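Long-range contacts in predicted protease of the collagenase family (Methanopyrus kandleri, PDB 5D88), which binds zinc between its two subunits and is probably a peptidase built on a TIM barrel: residues F86-G90 with R204-H209; G52-L56 with V139-A143; V46-E50 with P61-V66; V115-A121 with L135-S140; P123-E127 with F154-A159. All coordinates share one frame; numbering follows the deposited sequence.

How the interactions relate
The chain folds as an eight-stranded parallel barrel with helices outside it. Along the chain interaction 3, joining strand 43-47 to helix 63-75, closes before interactions 1, 4 and 5 open. Interaction 4 pairs strands 117-120 and 136-139, and interaction 5 packs the helices that follow them; their centres are about 10 Å apart, and both lie within the chain span bridged by interaction 1. Interactions 1 and 2, centres about 9 Å apart and segments alternating along the chain, join loops to each other and to helix 200-213, and both touch the acetate. Interaction 2 shares V139 and S140 with interaction 4, which links the barrel wall to the region of the zinc site.

Interaction 1 (F86-G90 with R204-H209); sequences FTCAG and RNLFSH. With ZN (zinc ion), chain B; ACT (acetate ion), chain C.
The backbone N-H of T87 points at S208 OG, with N and OG 2.9 Å apart and an N-H...O angle of 164°. That hydroxyl passes its own proton back to R204 O, so it accepts from the loop and donates within its helix. R204 O receives S208 N and S208 OG from opposite faces of its plane. T87 OG1, held between its backbone N and carbonyl carbon (chi1 52°), donates to N205 OD1 at 2.7 Å, 16° from the carbonyl plane. T87 O accepts from N205 ND2 of the second subunit. One water donates to both C88 O and S208 O, bridging the loop and helix backbones. At the metal, C88 SG lies 2.3 Å and H209 NE2 2.0 Å from the zinc ion, and C88 and H209 of the second subunit complete the four-ligand site. C88 SG accepts a bond from G90 N, while H209 ND1 is bonded to E213, a second-shell carboxylate that probably helps fix the ring's rotation. R204 turns elsewhere: NH2 donates to I193 O and, at 2.9 Å, to the acetate atom O. The contact sets the loop between strand 79-83 and helix 98-113 against helix 200-213, at the subunit interface.

Interaction 2 (G52-L56 with V139-A143); sequences GVATL and VSHTA. With ACT (acetate ion), chain C.
T55 OG1 meets the H141 ring obliquely, 3.3 Å from H141 CE1, and the two side chains cross at about a right angle. T142 CG2 lies over one face of that imidazole, 3.8 Å above the plane and displaced toward the rim, while the acetate lies at its edge. There H141 NE2 donates to the acetate atom O at 2.8 Å, with an N-H...O angle of 155°. With CG between the backbone N and carbonyl carbon (chi1 76°), H141 swings its ring toward the 52-56 loop. T142 CG2 makes an apolar contact with A54 CB (4.1 Å) and lies beside the T55 hydroxyl, OG1 at 3.6 Å. S140 OG accepts from T142 N at 3.2 Å, nearly straight at 177°, which makes an ST turn leading into the 3-10 segment 141-143. The loops meet without a direct hydrogen bond; D85 joins them instead, its OD2 bonded to both T55 OG1 and S140 OG. L56 N donates to acetate OXT at 2.9 Å; the ion probably came from the crystallisation liquor. Four firm donors (H141 NE2, L56 N, I193 N and R204 NH2) and a weak one from R204 NE bind it, which suggests a pocket able to hold a small carboxylate.

Interaction 3 (V46-E50 with P61-V66); sequences VPVTE and PETYEV
P47 and P61 cross at about a right angle, the ring atom P61 CD standing 3.9 Å from P47 CG. P61 CG also lies 3.5 Å from P47 O, so the second proline covers both the ring and the carbonyl of the first. Two residues on, T49 is turned with OG1 anti to its carbonyl carbon (chi1 -52°), which aims the hydroxyl at P61. T49 OG1 donates to P61 O at 2.7 Å, tilted 22° from the carbonyl plane. V66 presents its two methyls to different neighbours: CG2 sits 3.4 Å from P47 O, whereas CG1 touches the V46 side chain and, in one of two conformers of V48, meets V48 CG1 with the two side chains about perpendicular. These pairs join two elements of a beta-alpha-beta unit, in which strand 43-47 runs into a loop, helix 63-75 returns over the outside of the barrel, and strand 79-83 follows. E62 is the N-cap residue of that helix, and its backbone N donates to E65 OE2 from 45° above the carboxylate plane. E65 OE1 carries a salt bridge to R59. Toward solvent the E50 chain runs extended beyond CG and slants across T63, whose OG1 donates to E50 OE2 at a very short 2.5 Å, a length to be read with caution. A water accepts from E50 N and donates to T63 OG1 and, weakly, to P61 O.

Interaction 4 (V115-A121 with L135-S140); sequences VDGVVVA and LTVVVS
S140 N donates to V120 O at 2.7 Å, the shortest of five backbone bonds that zip the two strands together. V139 CA adds a CA-H...O contact to the same oxygen at 3.3 Å. V138 O is likewise shared: V120 N donates to it at 2.8 Å, and V119 CA lies 3.2 Å away. Further back, V138 N bonds to V118 O, V118 N to T136 O, and T136 N to D116 O. The bonds alternate between strands, and with 20° between the strand directions this is regular parallel pairing. On one face V119 CG2 packs 3.9 Å from V138 CB, while V119 CG1, anti to its backbone N (chi1 -177°), reaches 3.6 Å from S140 CB. On the other, V118 CG2 meets L135 CD1 at 3.7 Å, and V118 and V120 pack on L129 of helix 123-132, which connects the strands in a beta-alpha-beta crossover. G117 pairs with T136 at a CA-CA spacing of 4.1 Å, a close approach that suits a residue without a side chain. The chemistry implies a barrel wall whose cross-strand amides are paired in turn, with V137 N bonded instead to D160 OD2 and valines packing on both faces.

Interaction 5 (P123-E127 with F154-A159); sequences PYLVE and FERLGA
L157 reaches between P123 and E127, and its two methyls divide the work. CD1 lies 3.6 Å from P123 CB, whereas CD2 comes 3.6 Å from E127 OE2, beside the carboxylate end of E127. V126 lies next to it: CG1, anti to the backbone N (chi1 173°), packs 3.9 Å from L157 CB and 3.7 Å from A159 N, while CG2 points to the F154 ring. There CG2 stands at the ring edge, near its plane, 4.0 Å from F154 CD1, and the two side chains are about perpendicular. P123 meets the same ring at its far end, with CG 4.2 Å from F154 CZ. Across the segments there is no hydrogen bond; the nearest to one is a CA-H...O contact from E127 CA to L157 O at 3.4 Å, with an angle at hydrogen of 157°.

The backbone behind this layer sets its geometry. G158, with positive phi (125°), ends helix 148-157 in a Schellman motif, where A159 N bonds to F154 O, and G158 N to E155 O and, weakly, to F154 O. The turn leaves L157 O facing E127 and brings A159 N beside V126. On the other segment E127 N bonds to P123 O, a first turn of helix 123-132, and D122 OD1 receives Y124 N just before it.

Underneath, V126 touches V137, while F154 and A159 touch V139, so the two neighbouring outer helices rest together on strand 136-139. F202 of the second subunit packs on P123, and M228 of that subunit on E127 and L157.

Interaction 1 (F86-G90 with R204-H209)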
# COMPACT_ATOMS: atom_id res chain seq x y z
N PHE A 86 -5.55 -5.90 -7.67
CA PHE A 86 -5.72 -4.62 -7.02
C PHE A 86 -5.26 -4.65 -5.57
O PHE A 86 -5.45 -5.63 -4.85
CB PHE A 86 -7.19 -4.16 -7.09
CG PHE A 86 -8.17 -5.08 -6.41
CD1 PHE A 86 -8.39 -4.98 -5.05
CD2 PHE A 86 -8.89 -6.00 -7.16
CE1 PHE A 86 -9.30 -5.78 -4.44
CE2 PHE A 86 -9.83 -6.81 -6.55
CZ PHE A 86 -10.03 -6.71 -5.19
N THR A 87 -4.65 -3.54 -5.14
CA THR A 87 -4.22 -3.39 -3.76
C THR A 87 -5.18 -2.56 -2.93
O THR A 87 -4.97 -2.42 -1.72
CB THR A 87 -2.81 -2.79 -3.71
OG1 THR A 87 -2.74 -1.59 -4.50
CG2 THR A 87 -1.81 -3.82 -4.23
N CYS A 88 -6.23 -2.03 -3.56
CA CYS A 88 -7.25 -1.25 -2.88
C CYS A 88 -8.54 -1.35 -3.67
O CYS A 88 -8.52 -1.25 -4.90
CB CYS A 88 -6.85 0.23 -2.73
SG CYS A 88 -7.96 1.14 -1.63
N ALA A 89 -9.65 -1.59 -2.97
CA ALA A 89 -10.98 -1.56 -3.55
C ALA A 89 -11.84 -0.48 -2.90
O ALA A 89 -13.08 -0.54 -2.96
CB ALA A 89 -11.64 -2.93 -3.42
N GLY A 90 -11.21 0.53 -2.31
CA GLY A 90 -11.95 1.60 -1.69
C GLY A 90 -12.78 1.06 -0.55
O GLY A 90 -12.33 0.21 0.21
N ARG A 204 0.48 1.90 -7.63
CA ARG A 204 -0.34 0.71 -7.82
C ARG A 204 -1.72 0.86 -7.21
O ARG A 204 -2.69 0.35 -7.76
CB ARG A 204 0.37 -0.50 -7.24
CG ARG A 204 1.61 -0.89 -7.99
CD ARG A 204 2.06 -2.15 -7.40
NE ARG A 204 3.18 -2.73 -8.09
CZ ARG A 204 4.20 -3.30 -7.46
NH1 ARG A 204 4.25 -3.33 -6.12
NH2 ARG A 204 5.16 -3.84 -8.17
N ASN A 205 -1.84 1.59 -6.09
CA ASN A 205 -3.16 1.93 -5.57
C ASN A 205 -3.94 2.72 -6.61
O ASN A 205 -5.14 2.48 -6.82
CB ASN A 205 -3.04 2.74 -4.28
CG ASN A 205 -2.72 1.90 -3.04
OD1 ASN A 205 -2.83 0.67 -3.02
ND2 ASN A 205 -2.37 2.60 -1.96
N LEU A 206 -3.29 3.69 -7.25
CA LEU A 206 -3.94 4.51 -8.26
C LEU A 206 -4.43 3.65 -9.42
O LEU A 206 -5.58 3.77 -9.84
CB LEU A 206 -2.98 5.58 -8.78
CG LEU A 206 -3.53 6.51 -9.87
CD1 LEU A 206 -4.66 7.38 -9.34
CD2 LEU A 206 -2.38 7.35 -10.46
N PHE A 207 -3.57 2.80 -9.98
CA PHE A 207 -4.02 1.99 -11.11
C PHE A 207 -5.10 0.98 -10.69
O PHE A 207 -5.95 0.62 -11.50
CB PHE A 207 -2.84 1.28 -11.76
CG PHE A 207 -2.15 2.10 -12.79
CD1 PHE A 207 -1.34 3.15 -12.41
CD2 PHE A 207 -2.32 1.83 -14.14
CE1 PHE A 207 -0.68 3.92 -13.36
CE2 PHE A 207 -1.65 2.59 -15.12
CZ PHE A 207 -0.84 3.65 -14.72
N SER A 208 -5.06 0.50 -9.44
CA SER A 208 -6.09 -0.41 -8.95
C SER A 208 -7.46 0.19 -9.13
O SER A 208 -8.43 -0.51 -9.44
CB SER A 208 -5.87 -0.73 -7.46
OG SER A 208 -4.68 -1.47 -7.21
N HIS A 209 -7.58 1.49 -8.87
CA HIS A 209 -8.84 2.20 -9.00
C HIS A 209 -9.13 2.56 -10.45
O HIS A 209 -10.26 2.42 -10.92
CB HIS A 209 -8.80 3.48 -8.16
CG HIS A 209 -9.03 3.26 -6.71
ND1 HIS A 209 -10.29 3.21 -6.16
CD2 HIS A 209 -8.16 3.12 -5.68
CE1 HIS A 209 -10.19 3.03 -4.85
NE2 HIS A 209 -8.91 2.98 -4.54
ZN ZN B . -8.03 3.14 -2.70
C ACT C . 4.64 -3.93 -11.80
O ACT C . 5.37 -4.56 -11.00
OXT ACT C . 3.62 -3.38 -11.31
CH3 ACT C . 4.97 -3.82 -13.26
O HOH W 1 -10.03 -1.37 -7.23

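Interaction 2 (G52-L56 with V139-A143)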
# COMPACT_ATOMS: atom_id res chain seq x y z
N GLY A 52 -10.10 -4.67 -11.43
CA GLY A 52 -9.05 -4.05 -10.64
C GLY A 52 -7.72 -4.76 -10.74
O GLY A 52 -7.56 -5.91 -10.31
N VAL A 53 -6.75 -4.06 -11.33
CA VAL A 53 -5.40 -4.55 -11.55
C VAL A 53 -4.42 -3.50 -11.01
O VAL A 53 -4.52 -2.32 -11.36
CB VAL A 53 -5.13 -4.81 -13.05
CG1 VAL A 53 -3.69 -5.31 -13.24
CG2 VAL A 53 -6.13 -5.85 -13.59
N ALA A 54 -3.51 -3.94 -10.14
CA ALA A 54 -2.46 -3.07 -9.60
C ALA A 54 -1.16 -3.14 -10.39
O ALA A 54 -0.38 -2.18 -10.38
CB ALA A 54 -2.16 -3.44 -8.15
N THR A 55 -0.89 -4.26 -11.04
CA THR A 55 0.31 -4.37 -11.85
C THR A 55 0.29 -3.29 -12.92
O THR A 55 -0.75 -3.03 -13.54
CB THR A 55 0.39 -5.77 -12.47
OG1 THR A 55 0.67 -6.74 -11.45
CG2 THR A 55 1.48 -5.88 -13.49
N LEU A 56 1.43 -2.64 -13.11
CA LEU A 56 1.56 -1.47 -13.98
C LEU A 56 1.95 -1.92 -15.39
O LEU A 56 3.09 -2.36 -15.62
CB LEU A 56 2.60 -0.49 -13.42
CG LEU A 56 2.36 0.02 -12.00
CD1 LEU A 56 3.47 0.96 -11.54
CD2 LEU A 56 1.00 0.71 -11.87
N VAL A 139 -0.86 -15.42 -4.89
CA VAL A 139 -0.62 -14.09 -4.35
C VAL A 139 0.32 -13.34 -5.28
O VAL A 139 1.45 -13.77 -5.54
CB VAL A 139 -0.04 -14.16 -2.93
CG1 VAL A 139 0.23 -12.75 -2.42
CG2 VAL A 139 -1.01 -14.89 -2.00
N SER A 140 -0.15 -12.20 -5.77
CA SER A 140 0.62 -11.37 -6.68
C SER A 140 1.84 -10.77 -6.00
O SER A 140 1.85 -10.51 -4.81
CB SER A 140 -0.26 -10.22 -7.20
OG SER A 140 0.42 -9.48 -8.21
N HIS A 141 2.86 -10.49 -6.81
CA HIS A 141 3.98 -9.69 -6.34
C HIS A 141 3.54 -8.31 -5.85
O HIS A 141 4.27 -7.69 -5.08
CB HIS A 141 5.04 -9.57 -7.44
CG HIS A 141 4.67 -8.60 -8.51
ND1 HIS A 141 3.78 -8.91 -9.52
CD2 HIS A 141 5.06 -7.32 -8.71
CE1 HIS A 141 3.61 -7.84 -10.28
NE2 HIS A 141 4.39 -6.88 -9.83
N THR A 142 2.37 -7.81 -6.26
CA THR A 142 1.96 -6.50 -5.76
C THR A 142 1.56 -6.51 -4.29
O THR A 142 1.38 -5.44 -3.70
CB THR A 142 0.80 -5.95 -6.58
OG1 THR A 142 -0.31 -6.85 -6.46
CG2 THR A 142 1.21 -5.78 -8.06
N ALA A 143 1.41 -7.69 -3.68
CA ALA A 143 1.21 -7.77 -2.25
C ALA A 143 2.51 -7.59 -1.45
O ALA A 143 2.46 -7.52 -0.22
CB ALA A 143 0.57 -9.11 -1.89
C ACT C . 4.64 -3.93 -11.80
O ACT C . 5.37 -4.56 -11.00
OXT ACT C . 3.62 -3.38 -11.31
CH3 ACT C . 4.97 -3.82 -13.26

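Interaction 3 (V46-E50 with P61-V66)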
# COMPACT_ATOMS: atom_id res chain seq x y z
N VAL A 46 -3.74 -13.15 -17.63
CA VAL A 46 -4.47 -12.15 -18.40
C VAL A 46 -5.13 -11.17 -17.43
O VAL A 46 -5.86 -11.59 -16.52
CB VAL A 46 -5.50 -12.80 -19.34
CG1 VAL A 46 -6.49 -13.64 -18.60
CG2 VAL A 46 -6.22 -11.75 -20.16
N PRO A 47 -4.87 -9.87 -17.56
CA PRO A 47 -5.51 -8.89 -16.68
C PRO A 47 -7.01 -8.84 -16.91
O PRO A 47 -7.45 -8.69 -18.06
CB PRO A 47 -4.87 -7.55 -17.09
CG PRO A 47 -3.71 -7.91 -17.88
CD PRO A 47 -3.99 -9.22 -18.53
N VAL A 48 -7.77 -8.92 -15.83
CA VAL A 48 -9.22 -8.73 -15.93
C VAL A 48 -9.48 -7.31 -15.47
O VAL A 48 -9.91 -7.04 -14.34
CB VAL A 48 -10.02 -9.80 -15.17
CG1 VAL A 48 -9.94 -11.13 -15.94
CG2 VAL A 48 -9.54 -9.98 -13.74
N THR A 49 -9.22 -6.39 -16.39
CA THR A 49 -9.05 -4.97 -16.09
C THR A 49 -10.17 -4.39 -15.25
O THR A 49 -9.92 -3.70 -14.25
CB THR A 49 -8.95 -4.24 -17.42
OG1 THR A 49 -7.93 -4.91 -18.19
CG2 THR A 49 -8.60 -2.79 -17.21
N GLU A 50 -11.42 -4.59 -15.67
CA GLU A 50 -12.52 -3.90 -15.04
C GLU A 50 -12.79 -4.38 -13.61
O GLU A 50 -13.58 -3.75 -12.92
CB GLU A 50 -13.79 -4.04 -15.91
CG GLU A 50 -14.43 -5.41 -15.91
CD GLU A 50 -15.87 -5.41 -16.43
OE1 GLU A 50 -16.77 -4.89 -15.74
OE2 GLU A 50 -16.10 -5.94 -17.52
N PRO A 61 -6.48 -4.99 -21.32
CA PRO A 61 -7.49 -5.42 -22.29
C PRO A 61 -8.90 -5.14 -21.79
O PRO A 61 -9.17 -5.26 -20.60
CB PRO A 61 -7.26 -6.92 -22.42
CG PRO A 61 -6.63 -7.31 -21.14
CD PRO A 61 -5.80 -6.13 -20.70
N GLU A 62 -9.77 -4.77 -22.73
CA GLU A 62 -11.20 -4.65 -22.44
C GLU A 62 -11.80 -6.03 -22.28
O GLU A 62 -11.22 -7.04 -22.67
CB GLU A 62 -11.92 -3.91 -23.57
CG GLU A 62 -11.24 -2.63 -23.99
CD GLU A 62 -12.11 -1.42 -23.85
OE1 GLU A 62 -13.34 -1.53 -24.04
OE2 GLU A 62 -11.56 -0.34 -23.53
N THR A 63 -13.01 -6.07 -21.71
CA THR A 63 -13.60 -7.35 -21.38
C THR A 63 -13.77 -8.23 -22.61
O THR A 63 -13.51 -9.44 -22.55
CB THR A 63 -14.92 -7.13 -20.65
OG1 THR A 63 -14.62 -6.41 -19.45
CG2 THR A 63 -15.57 -8.46 -20.29
N TYR A 64 -14.17 -7.66 -23.76
CA TYR A 64 -14.36 -8.53 -24.92
C TYR A 64 -13.03 -9.11 -25.38
O TYR A 64 -13.00 -10.23 -25.91
CB TYR A 64 -15.04 -7.78 -26.07
CG TYR A 64 -14.12 -6.90 -26.87
CD1 TYR A 64 -13.42 -7.41 -27.96
CD2 TYR A 64 -13.93 -5.56 -26.52
CE1 TYR A 64 -12.55 -6.61 -28.69
CE2 TYR A 64 -13.07 -4.76 -27.25
CZ TYR A 64 -12.38 -5.28 -28.33
OH TYR A 64 -11.52 -4.49 -29.06
N GLU A 65 -11.93 -8.39 -25.16
CA GLU A 65 -10.61 -8.92 -25.51
C GLU A 65 -10.20 -10.05 -24.59
O GLU A 65 -9.61 -11.04 -25.04
CB GLU A 65 -9.55 -7.83 -25.43
CG GLU A 65 -9.71 -6.68 -26.35
CD GLU A 65 -8.57 -5.71 -26.14
OE1 GLU A 65 -7.45 -6.00 -26.63
OE2 GLU A 65 -8.77 -4.69 -25.44
N VAL A 66 -10.43 -9.89 -23.29
CA VAL A 66 -10.13 -10.94 -22.33
C VAL A 66 -10.77 -12.25 -22.75
O VAL A 66 -10.14 -13.31 -22.73
CB VAL A 66 -10.59 -10.51 -20.93
CG1 VAL A 66 -10.48 -11.66 -19.93
CG2 VAL A 66 -9.77 -9.32 -20.47
O HOH W 2 -11.78 -6.05 -18.40

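Interaction 4 (V115-A121 with L135-S140)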
# COMPACT_ATOMS: atom_id res chain seq x y z
N VAL A 115 -11.37 -19.66 -15.80
CA VAL A 115 -9.93 -19.65 -15.57
C VAL A 115 -9.54 -20.76 -14.61
O VAL A 115 -10.36 -21.32 -13.86
CB VAL A 115 -9.43 -18.28 -15.06
CG1 VAL A 115 -9.79 -17.18 -16.05
CG2 VAL A 115 -9.97 -17.96 -13.66
N ASP A 116 -8.26 -21.13 -14.67
CA ASP A 116 -7.69 -22.14 -13.79
C ASP A 116 -7.25 -21.58 -12.45
O ASP A 116 -7.15 -22.34 -11.47
CB ASP A 116 -6.50 -22.79 -14.49
CG ASP A 116 -6.89 -23.45 -15.80
OD1 ASP A 116 -7.64 -24.45 -15.75
OD2 ASP A 116 -6.46 -22.97 -16.88
N GLY A 117 -6.95 -20.29 -12.39
CA GLY A 117 -6.50 -19.67 -11.17
C GLY A 117 -6.65 -18.17 -11.26
O GLY A 117 -6.99 -17.61 -12.31
N VAL A 118 -6.38 -17.52 -10.13
CA VAL A 118 -6.53 -16.07 -10.00
C VAL A 118 -5.34 -15.54 -9.22
O VAL A 118 -4.96 -16.10 -8.19
CB VAL A 118 -7.85 -15.66 -9.29
CG1 VAL A 118 -8.09 -14.18 -9.50
CG2 VAL A 118 -9.03 -16.45 -9.81
N VAL A 119 -4.75 -14.46 -9.74
CA VAL A 119 -3.61 -13.79 -9.13
C VAL A 119 -4.14 -12.54 -8.46
O VAL A 119 -4.62 -11.62 -9.13
CB VAL A 119 -2.53 -13.45 -10.18
CG1 VAL A 119 -1.32 -12.82 -9.50
CG2 VAL A 119 -2.12 -14.70 -11.00
N VAL A 120 -4.06 -12.50 -7.13
CA VAL A 120 -4.67 -11.44 -6.33
C VAL A 120 -3.66 -10.94 -5.32
O VAL A 120 -2.69 -11.62 -4.98
CB VAL A 120 -5.94 -11.93 -5.61
CG1 VAL A 120 -6.96 -12.43 -6.63
CG2 VAL A 120 -5.63 -13.03 -4.59
N ALA A 121 -3.92 -9.75 -4.79
CA ALA A 121 -3.16 -9.20 -3.68
C ALA A 121 -3.94 -9.10 -2.38
O ALA A 121 -3.37 -9.27 -1.31
CB ALA A 121 -2.64 -7.82 -4.04
N LEU A 135 -10.21 -22.85 -7.46
CA LEU A 135 -9.24 -22.24 -8.36
C LEU A 135 -7.88 -22.19 -7.67
O LEU A 135 -7.80 -22.16 -6.43
CB LEU A 135 -9.68 -20.82 -8.74
CG LEU A 135 -11.04 -20.68 -9.40
CD1 LEU A 135 -11.48 -19.23 -9.52
CD2 LEU A 135 -10.99 -21.32 -10.75
N THR A 136 -6.81 -22.14 -8.46
CA THR A 136 -5.48 -21.88 -7.92
C THR A 136 -5.44 -20.44 -7.40
O THR A 136 -5.73 -19.51 -8.14
CB THR A 136 -4.39 -22.06 -8.98
OG1 THR A 136 -4.50 -23.34 -9.59
CG2 THR A 136 -3.01 -21.96 -8.35
N VAL A 137 -5.06 -20.27 -6.14
CA VAL A 137 -5.00 -18.95 -5.52
C VAL A 137 -3.54 -18.51 -5.48
O VAL A 137 -2.73 -19.08 -4.73
CB VAL A 137 -5.61 -18.95 -4.12
CG1 VAL A 137 -5.58 -17.55 -3.52
CG2 VAL A 137 -7.03 -19.47 -4.15
N VAL A 138 -3.21 -17.51 -6.30
CA VAL A 138 -1.84 -17.01 -6.45
C VAL A 138 -1.78 -15.62 -5.83
O VAL A 138 -2.55 -14.73 -6.21
CB VAL A 138 -1.42 -16.94 -7.93
CG1 VAL A 138 0.02 -16.46 -8.06
CG2 VAL A 138 -1.62 -18.26 -8.61
N VAL A 139 -0.86 -15.42 -4.89
CA VAL A 139 -0.62 -14.09 -4.35
C VAL A 139 0.32 -13.34 -5.28
O VAL A 139 1.45 -13.77 -5.54
CB VAL A 139 -0.04 -14.16 -2.93
CG1 VAL A 139 0.23 -12.75 -2.42
CG2 VAL A 139 -1.01 -14.89 -2.00
N SER A 140 -0.15 -12.20 -5.77
CA SER A 140 0.62 -11.37 -6.68
C SER A 140 1.84 -10.77 -6.00
O SER A 140 1.85 -10.51 -4.81
CB SER A 140 -0.26 -10.22 -7.20
OG SER A 140 0.42 -9.48 -8.21

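Interaction 5 (P123-E127 with F154-A159)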
# COMPACT_ATOMS: atom_id res chain seq x y z
N PRO A 123 -5.73 -9.67 0.84
CA PRO A 123 -5.90 -10.84 1.72
C PRO A 123 -7.33 -11.32 1.85
O PRO A 123 -7.59 -12.52 2.05
CB PRO A 123 -5.39 -10.31 3.07
CG PRO A 123 -4.60 -9.15 2.81
CD PRO A 123 -5.02 -8.56 1.51
N TYR A 124 -8.28 -10.41 1.78
CA TYR A 124 -9.67 -10.83 1.90
C TYR A 124 -10.08 -11.67 0.69
O TYR A 124 -10.81 -12.66 0.83
CB TYR A 124 -10.55 -9.60 2.06
CG TYR A 124 -12.02 -9.83 2.21
CD1 TYR A 124 -12.52 -10.77 3.10
CD2 TYR A 124 -12.92 -9.07 1.49
CE1 TYR A 124 -13.89 -10.93 3.26
CE2 TYR A 124 -14.28 -9.24 1.63
CZ TYR A 124 -14.76 -10.17 2.51
OH TYR A 124 -16.11 -10.33 2.65
N LEU A 125 -9.62 -11.28 -0.51
CA LEU A 125 -9.90 -12.08 -1.70
C LEU A 125 -9.24 -13.45 -1.62
O LEU A 125 -9.82 -14.44 -2.09
CB LEU A 125 -9.43 -11.37 -2.96
CG LEU A 125 -10.50 -10.58 -3.68
CD1 LEU A 125 -11.06 -9.50 -2.74
CD2 LEU A 125 -9.88 -10.02 -4.93
N VAL A 126 -8.01 -13.51 -1.12
CA VAL A 126 -7.35 -14.80 -0.92
C VAL A 126 -8.25 -15.72 -0.12
O VAL A 126 -8.47 -16.88 -0.46
CB VAL A 126 -5.99 -14.61 -0.23
CG1 VAL A 126 -5.37 -15.96 0.15
CG2 VAL A 126 -5.01 -13.82 -1.11
N GLU A 127 -8.77 -15.19 0.99
CA GLU A 127 -9.56 -16.00 1.90
C GLU A 127 -10.86 -16.47 1.24
O GLU A 127 -11.24 -17.65 1.34
CB GLU A 127 -9.84 -15.19 3.17
CG GLU A 127 -10.32 -15.97 4.35
CD GLU A 127 -10.35 -15.09 5.59
OE1 GLU A 127 -10.81 -13.93 5.50
OE2 GLU A 127 -9.88 -15.55 6.64
N PHE A 154 -0.20 -15.32 4.43
CA PHE A 154 -0.94 -15.54 3.19
C PHE A 154 -1.24 -17.02 2.97
O PHE A 154 -2.32 -17.38 2.48
CB PHE A 154 -0.18 -14.94 2.00
CG PHE A 154 -0.52 -13.51 1.73
CD1 PHE A 154 -1.68 -13.15 1.07
CD2 PHE A 154 0.33 -12.51 2.14
CE1 PHE A 154 -1.97 -11.83 0.81
CE2 PHE A 154 0.03 -11.19 1.89
CZ PHE A 154 -1.11 -10.85 1.23
N GLU A 155 -0.32 -17.90 3.36
CA GLU A 155 -0.59 -19.33 3.30
C GLU A 155 -1.78 -19.70 4.18
O GLU A 155 -2.69 -20.44 3.76
CB GLU A 155 0.65 -20.12 3.72
CG GLU A 155 0.42 -21.63 3.76
CD GLU A 155 1.67 -22.42 4.15
OE1 GLU A 155 2.18 -22.23 5.27
OE2 GLU A 155 2.15 -23.21 3.30
N ARG A 156 -1.80 -19.17 5.41
CA ARG A 156 -2.87 -19.47 6.35
C ARG A 156 -4.22 -18.99 5.81
O ARG A 156 -5.24 -19.66 6.03
CB ARG A 156 -2.56 -18.83 7.70
CG ARG A 156 -3.53 -19.25 8.80
CD ARG A 156 -3.19 -18.65 10.17
NE ARG A 156 -2.89 -17.23 10.10
CZ ARG A 156 -3.81 -16.27 10.02
NH1 ARG A 156 -5.10 -16.56 10.01
NH2 ARG A 156 -3.42 -15.00 9.95
N LEU A 157 -4.23 -17.88 5.07
CA LEU A 157 -5.47 -17.39 4.48
C LEU A 157 -5.92 -18.23 3.30
O LEU A 157 -7.09 -18.12 2.90
CB LEU A 157 -5.31 -15.94 4.03
CG LEU A 157 -5.16 -14.90 5.13
CD1 LEU A 157 -4.79 -13.59 4.44
CD2 LEU A 157 -6.44 -14.72 5.97
N GLY A 158 -5.03 -19.04 2.72
CA GLY A 158 -5.42 -19.97 1.68
C GLY A 158 -4.64 -19.88 0.37
O GLY A 158 -5.05 -20.48 -0.63
N ALA A 159 -3.53 -19.17 0.35
CA ALA A 159 -2.76 -19.12 -0.88
C ALA A 159 -2.24 -20.50 -1.26
O ALA A 159 -1.81 -21.27 -0.40
CB ALA A 159 -1.58 -18.14 -0.75